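Local coordinates for protein thiamin pyrophosphokinase (Saccharomyces cerevisiae, PDB 1IG0) that makes the cofactor thiamine diphosphate by transferring a pyrophosphate group from ATP to thiamine, working as a homodimer, at residues K57-H62 and I87-N92; N73-Y78 and K107-N112. All coordinates share one frame; numbering follows the deposited sequence.

Interaction 1: K57-H62 and I87-N92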
loop_
_atom_site.group_PDB
_atom_site.type_symbol
_atom_site.label_atom_id
_atom_site.label_comp_id
_atom_site.label_asym_id
_atom_site.label_seq_id
_atom_site.Cartn_x
_atom_site.Cartn_y
_atom_site.Cartn_z
ATOM N N LYS B 57 11.998 -2.950 22.920
ATOM C CA LYS B 57 13.074 -2.003 22.657
ATOM C C LYS B 57 12.578 -0.685 22.073
ATOM O O LYS B 57 12.955 0.391 22.540
ATOM C CB LYS B 57 14.100 -2.628 21.709
ATOM C CG LYS B 57 15.324 -1.761 21.468
ATOM C CD LYS B 57 16.015 -1.428 22.781
ATOM C CE LYS B 57 17.263 -0.595 22.559
ATOM N NZ LYS B 57 17.931 -0.257 23.846
ATOM N N ILE B 58 11.743 -0.770 21.045
ATOM C CA ILE B 58 11.200 0.421 20.406
ATOM C C ILE B 58 10.349 1.212 21.394
ATOM O O ILE B 58 10.306 2.441 21.351
ATOM C CB ILE B 58 10.355 0.043 19.172
ATOM C CG1 ILE B 58 11.278 -0.475 18.065
ATOM C CG2 ILE B 58 9.549 1.243 18.699
ATOM C CD1 ILE B 58 10.551 -0.999 16.852
ATOM N N TRP B 59 9.670 0.500 22.285
ATOM C CA TRP B 59 8.839 1.151 23.287
ATOM C C TRP B 59 9.738 1.931 24.246
ATOM O O TRP B 59 9.461 3.083 24.578
ATOM C CB TRP B 59 8.024 0.104 24.055
ATOM C CG TRP B 59 7.086 0.685 25.076
ATOM C CD1 TRP B 59 7.416 1.196 26.298
ATOM C CD2 TRP B 59 5.664 0.816 24.956
ATOM N NE1 TRP B 59 6.286 1.637 26.949
ATOM C CE2 TRP B 59 5.197 1.419 26.147
ATOM C CE3 TRP B 59 4.737 0.490 23.956
ATOM C CZ2 TRP B 59 3.842 1.692 26.369
ATOM C CZ3 TRP B 59 3.387 0.763 24.177
ATOM C CH2 TRP B 59 2.956 1.363 25.374
ATOM N N LYS B 60 10.823 1.299 24.676
ATOM C CA LYS B 60 11.762 1.931 25.593
ATOM C C LYS B 60 12.488 3.104 24.935
ATOM O O LYS B 60 12.866 4.065 25.606
ATOM C CB LYS B 60 12.784 0.900 26.086
ATOM C CG LYS B 60 13.700 1.405 27.192
ATOM C CD LYS B 60 14.620 0.301 27.700
ATOM C CE LYS B 60 15.440 0.764 28.899
ATOM N NZ LYS B 60 16.298 1.937 28.570
ATOM N N LEU B 61 12.677 3.023 23.621
ATOM C CA LEU B 61 13.370 4.072 22.879
ATOM C C LEU B 61 12.518 5.302 22.583
ATOM O O LEU B 61 13.034 6.322 22.122
ATOM C CB LEU B 61 13.919 3.512 21.565
ATOM C CG LEU B 61 15.143 2.602 21.665
ATOM C CD1 LEU B 61 15.478 2.043 20.291
ATOM C CD2 LEU B 61 16.315 3.393 22.224
ATOM N N HIS B 62 11.218 5.211 22.834
ATOM C CA HIS B 62 10.337 6.343 22.584
ATOM C C HIS B 62 9.676 6.826 23.865
ATOM O O HIS B 62 9.363 6.035 24.753
ATOM C CB HIS B 62 9.284 5.975 21.537
ATOM C CG HIS B 62 9.863 5.707 20.182
ATOM N ND1 HIS B 62 10.594 4.576 19.897
ATOM C CD2 HIS B 62 9.865 6.451 19.050
ATOM C CE1 HIS B 62 11.024 4.633 18.649
ATOM N NE2 HIS B 62 10.595 5.762 18.114
ATOM N N ILE B 87 0.696 -4.236 31.970
ATOM C CA ILE B 87 0.656 -3.078 32.853
ATOM C C ILE B 87 1.898 -2.220 32.635
ATOM O O ILE B 87 1.868 -1.003 32.814
ATOM C CB ILE B 87 0.583 -3.513 34.340
ATOM C CG1 ILE B 87 -0.851 -3.911 34.691
ATOM C CG2 ILE B 87 1.057 -2.388 35.251
ATOM C CD1 ILE B 87 -1.845 -2.767 34.587
ATOM N N LYS B 88 2.988 -2.868 32.243
ATOM C CA LYS B 88 4.241 -2.172 31.993
ATOM C C LYS B 88 4.172 -1.357 30.707
ATOM O O LYS B 88 4.858 -0.344 30.569
ATOM C CB LYS B 88 5.393 -3.178 31.899
ATOM C CG LYS B 88 6.723 -2.568 31.478
ATOM C CD LYS B 88 7.820 -3.619 31.412
ATOM C CE LYS B 88 9.116 -3.036 30.863
ATOM N NZ LYS B 88 9.621 -1.906 31.693
ATOM N N TYR B 89 3.337 -1.794 29.771
ATOM C CA TYR B 89 3.216 -1.096 28.499
ATOM C C TYR B 89 1.882 -0.399 28.268
ATOM O O TYR B 89 1.185 -0.664 27.286
ATOM C CB TYR B 89 3.523 -2.062 27.353
ATOM C CG TYR B 89 4.932 -2.601 27.426
ATOM C CD1 TYR B 89 5.205 -3.828 28.029
ATOM C CD2 TYR B 89 6.004 -1.850 26.953
ATOM C CE1 TYR B 89 6.515 -4.290 28.162
ATOM C CE2 TYR B 89 7.313 -2.297 27.081
ATOM C CZ TYR B 89 7.562 -3.516 27.687
ATOM O OH TYR B 89 8.859 -3.955 27.824
ATOM N N LEU B 90 1.538 0.502 29.182
ATOM C CA LEU B 90 0.304 1.269 29.085
ATOM C C LEU B 90 0.559 2.476 28.190
ATOM O O LEU B 90 1.587 3.140 28.316
ATOM C CB LEU B 90 -0.126 1.764 30.470
ATOM C CG LEU B 90 -0.488 0.737 31.545
ATOM C CD1 LEU B 90 -0.660 1.440 32.881
ATOM C CD2 LEU B 90 -1.763 0.009 31.156
ATOM N N PRO B 91 -0.364 2.772 27.267
ATOM C CA PRO B 91 -0.173 3.927 26.387
ATOM C C PRO B 91 -0.461 5.209 27.165
ATOM O O PRO B 91 -1.181 5.181 28.166
ATOM C CB PRO B 91 -1.192 3.682 25.281
ATOM C CG PRO B 91 -2.317 3.043 26.027
ATOM C CD PRO B 91 -1.604 2.052 26.927
ATOM N N ASN B 92 0.100 6.328 26.719
ATOM C CA ASN B 92 -0.138 7.593 27.399
ATOM C C ASN B 92 -1.514 8.132 27.031
ATOM O O ASN B 92 -2.226 8.661 27.883
ATOM C CB ASN B 92 0.936 8.624 27.041
ATOM C CG ASN B 92 2.320 8.210 27.497
ATOM O OD1 ASN B 92 3.071 7.584 26.750
ATOM N ND2 ASN B 92 2.662 8.547 28.736
#
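The indole of W59 lies across the edge of the Y89 ring, which meets one face of it in a T-shaped (edge-to-face) stack. The Y89 plane stands at 87° to the indole, and Y89 CD2 comes 3.3 Å from W59 CG over the five-membered ring. Beside it, Y89 CB sits over the six-membered ring in a CH-pi contact, 3.9 Å from that ring's centroid. W59 reaches this place because its CG is anti to the backbone N (chi1 -177°), which carries the indole off helix 52-61 to the chain leaving helix 83-88. L90 O lies at the indole's edge, 3.3 Å from W59 CZ2, whereas Y89 O lies out of the plane under the CH2 corner, 3.3 Å from W59 CH2. Tryptophan suits the place because its wide face takes both the Y89 edge and Y89 CB while its rim meets L90 O. Replacing the indole with an alanine here is likely to leave the Y89 edge without its aromatic face and open a gap beside L90 O. W59 also packs on L41 of strand 38-43 and makes a cation-pi contact with K65, between helix 52-61, the sheet and the loop into strand 93-96. P91 ties that loop to C67 of strand 64-68.

Interaction 2: N73-Y78 and K107-N112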
loop_
_atom_site.group_PDB
_atom_site.type_symbol
_atom_site.label_atom_id
_atom_site.label_comp_id
_atom_site.label_asym_id
_atom_site.label_seq_id
_atom_site.Cartn_x
_atom_site.Cartn_y
_atom_site.Cartn_z
ATOM N N ASN B 73 -7.362 -1.874 21.472
ATOM C CA ASN B 73 -7.747 -3.282 21.497
ATOM C C ASN B 73 -6.557 -4.102 21.015
ATOM O O ASN B 73 -6.210 -5.126 21.603
ATOM C CB ASN B 73 -8.940 -3.550 20.571
ATOM C CG ASN B 73 -10.184 -2.788 20.975
ATOM O OD1 ASN B 73 -10.531 -2.725 22.154
ATOM N ND2 ASN B 73 -10.875 -2.219 19.994
ATOM N N ARG B 74 -5.937 -3.630 19.937
ATOM C CA ARG B 74 -4.784 -4.293 19.343
ATOM C C ARG B 74 -3.661 -4.486 20.357
ATOM O O ARG B 74 -3.091 -5.571 20.465
ATOM C CB ARG B 74 -4.268 -3.470 18.159
ATOM C CG ARG B 74 -5.320 -3.165 17.102
ATOM C CD ARG B 74 -5.855 -4.435 16.455
ATOM N NE ARG B 74 -6.811 -4.139 15.390
ATOM C CZ ARG B 74 -7.389 -5.061 14.629
ATOM N NH1 ARG B 74 -7.111 -6.346 14.812
ATOM N NH2 ARG B 74 -8.242 -4.702 13.679
ATOM N N LEU B 75 -3.345 -3.427 21.095
ATOM C CA LEU B 75 -2.287 -3.485 22.099
ATOM C C LEU B 75 -2.695 -4.422 23.229
ATOM O O LEU B 75 -1.910 -5.260 23.674
ATOM C CB LEU B 75 -2.019 -2.088 22.665
ATOM C CG LEU B 75 -0.932 -1.983 23.737
ATOM C CD1 LEU B 75 0.411 -2.407 23.153
ATOM C CD2 LEU B 75 -0.864 -0.555 24.265
ATOM N N TYR B 76 -3.933 -4.268 23.685
ATOM C CA TYR B 76 -4.477 -5.087 24.761
ATOM C C TYR B 76 -4.324 -6.574 24.449
ATOM O O TYR B 76 -3.836 -7.345 25.276
ATOM C CB TYR B 76 -5.958 -4.757 24.965
ATOM C CG TYR B 76 -6.605 -5.481 26.125
ATOM C CD1 TYR B 76 -6.381 -5.073 27.441
ATOM C CD2 TYR B 76 -7.444 -6.573 25.907
ATOM C CE1 TYR B 76 -6.981 -5.735 28.511
ATOM C CE2 TYR B 76 -8.046 -7.241 26.968
ATOM C CZ TYR B 76 -7.811 -6.817 28.265
ATOM O OH TYR B 76 -8.408 -7.477 29.314
ATOM N N ASP B 77 -4.748 -6.973 23.253
ATOM C CA ASP B 77 -4.659 -8.371 22.842
ATOM C C ASP B 77 -3.220 -8.793 22.563
ATOM O O ASP B 77 -2.814 -9.906 22.898
ATOM C CB ASP B 77 -5.509 -8.622 21.593
ATOM C CG ASP B 77 -6.986 -8.371 21.830
ATOM O OD1 ASP B 77 -7.476 -8.695 22.934
ATOM O OD2 ASP B 77 -7.659 -7.866 20.908
ATOM N N TYR B 78 -2.453 -7.905 21.940
ATOM C CA TYR B 78 -1.061 -8.197 21.621
ATOM C C TYR B 78 -0.340 -8.739 22.849
ATOM O O TYR B 78 0.515 -9.618 22.743
ATOM C CB TYR B 78 -0.353 -6.934 21.127
ATOM C CG TYR B 78 1.116 -7.129 20.820
ATOM C CD1 TYR B 78 1.530 -8.020 19.829
ATOM C CD2 TYR B 78 2.096 -6.417 21.516
ATOM C CE1 TYR B 78 2.883 -8.197 19.538
ATOM C CE2 TYR B 78 3.451 -6.588 21.231
ATOM C CZ TYR B 78 3.836 -7.478 20.241
ATOM O OH TYR B 78 5.174 -7.647 19.957
ATOM N N LYS B 107 -12.496 -0.156 29.891
ATOM C CA LYS B 107 -12.460 -0.200 31.348
ATOM C C LYS B 107 -11.056 -0.439 31.891
ATOM O O LYS B 107 -10.651 0.187 32.870
ATOM C CB LYS B 107 -13.394 -1.291 31.883
ATOM C CG LYS B 107 -14.881 -0.977 31.788
ATOM C CD LYS B 107 -15.662 -1.806 32.804
ATOM C CE LYS B 107 -17.145 -1.453 32.830
ATOM N NZ LYS B 107 -17.876 -1.974 31.643
ATOM N N TYR B 108 -10.319 -1.345 31.256
ATOM C CA TYR B 108 -8.964 -1.671 31.689
ATOM C C TYR B 108 -8.015 -0.476 31.655
ATOM O O TYR B 108 -7.313 -0.204 32.629
ATOM C CB TYR B 108 -8.381 -2.788 30.822
ATOM C CG TYR B 108 -6.949 -3.126 31.173
ATOM C CD1 TYR B 108 -6.644 -3.856 32.321
ATOM C CD2 TYR B 108 -5.894 -2.685 30.375
ATOM C CE1 TYR B 108 -5.325 -4.140 32.667
ATOM C CE2 TYR B 108 -4.570 -2.961 30.711
ATOM C CZ TYR B 108 -4.293 -3.689 31.858
ATOM O OH TYR B 108 -2.986 -3.965 32.190
ATOM N N TYR B 109 -7.989 0.231 30.532
ATOM C CA TYR B 109 -7.103 1.379 30.390
ATOM C C TYR B 109 -7.566 2.595 31.171
ATOM O O TYR B 109 -6.745 3.393 31.629
ATOM C CB TYR B 109 -6.922 1.724 28.911
ATOM C CG TYR B 109 -6.011 0.749 28.201
ATOM C CD1 TYR B 109 -6.378 0.166 26.990
ATOM C CD2 TYR B 109 -4.783 0.392 28.758
ATOM C CE1 TYR B 109 -5.547 -0.755 26.353
ATOM C CE2 TYR B 109 -3.945 -0.521 28.131
ATOM C CZ TYR B 109 -4.332 -1.093 26.930
ATOM O OH TYR B 109 -3.511 -2.010 26.319
ATOM N N ARG B 110 -8.875 2.744 31.334
ATOM C CA ARG B 110 -9.379 3.877 32.092
ATOM C C ARG B 110 -8.993 3.680 33.550
ATOM O O ARG B 110 -8.535 4.609 34.214
ATOM C CB ARG B 110 -10.898 3.993 31.988
ATOM C CG ARG B 110 -11.381 5.372 32.395
ATOM C CD ARG B 110 -12.882 5.466 32.578
ATOM N NE ARG B 110 -13.310 6.864 32.620
ATOM C CZ ARG B 110 -12.747 7.800 33.381
ATOM N NH1 ARG B 110 -11.728 7.494 34.174
ATOM N NH2 ARG B 110 -13.193 9.047 33.342
ATOM N N LYS B 111 -9.182 2.458 34.039
ATOM C CA LYS B 111 -8.856 2.129 35.420
ATOM C C LYS B 111 -7.372 2.379 35.672
ATOM O O LYS B 111 -6.986 2.833 36.748
ATOM C CB LYS B 111 -9.181 0.661 35.713
ATOM C CG LYS B 111 -9.807 0.426 37.081
ATOM C CD LYS B 111 -9.451 -0.946 37.643
ATOM C CE LYS B 111 -9.877 -2.086 36.727
ATOM N NZ LYS B 111 -11.355 -2.206 36.606
ATOM N N ASN B 112 -6.544 2.085 34.672
ATOM C CA ASN B 112 -5.102 2.279 34.795
ATOM C C ASN B 112 -4.636 3.692 34.444
ATOM O O ASN B 112 -3.481 3.911 34.076
ATOM C CB ASN B 112 -4.359 1.238 33.955
ATOM C CG ASN B 112 -4.325 -0.123 34.625
ATOM O OD1 ASN B 112 -3.705 -0.293 35.674
ATOM N ND2 ASN B 112 -5.001 -1.099 34.028
#
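Helices 73-78 and 107-111 run nearly perpendicular, their axes crossing at 91° with a closest approach of 11.6 Å, a separation that large aromatic side chains can bridge. Y76 and Y108 make an offset edge-to-face stack: the Y76 edge points at a face of Y108, with CE1 of Y76 3.7 Å from CG of Y108 and the planes inclined at 63°. Each ring has CG anti to its own backbone N, which extends the two tyrosines into the gap between the helices. N112 ND2 lies over the opposite face of Y108, toward its rim, and donates to Y108 O over 2.8 Å from above the carbonyl plane; N112 N reaches the same oxygen from the other side of that plane. Y109 extends its phenol to the neighbouring helix, placing OH 3.6 Å from CG of L75 at about a right angle to the leucine. The same OH sits at the edge of the Y76 ring and 3.5 Å from Y76 N, but the angle is too poor for a hydrogen bond. Leucine suits the buried side, where L75 meets the buried Y109, whereas Y76 and Y108 can keep their rings in the interface and remain partly exposed. R86 makes cation-pi contacts with both Y76 and Y108. Such near-orthogonal packing joins two helices flanking the parallel strands of the alpha-beta-alpha catalytic domain.

How the interactions relate
Both contacts belong to the catalytic domain and lie on the same side of the chain's centre, about 13 Å apart between centres. Interaction 1 is the more buried, with W59 and Y89 enclosed near the sheet; interaction 2 is only partly buried and lies farther from the chain's centre. Their segments alternate along the chain, and they meet directly: P91 CD packs 3.7 Å from Y109 CE2, and Y89 O lies 3.7 Å from L75 CD2. The loop after helix 83-88 is thus shared ground between them. Neither has a hydrogen bond across: interaction 1 sets a helix against a loop through a near-perpendicular T of buried rings, interaction 2 helix against helix through an offset edge-to-face pair of partly exposed ones.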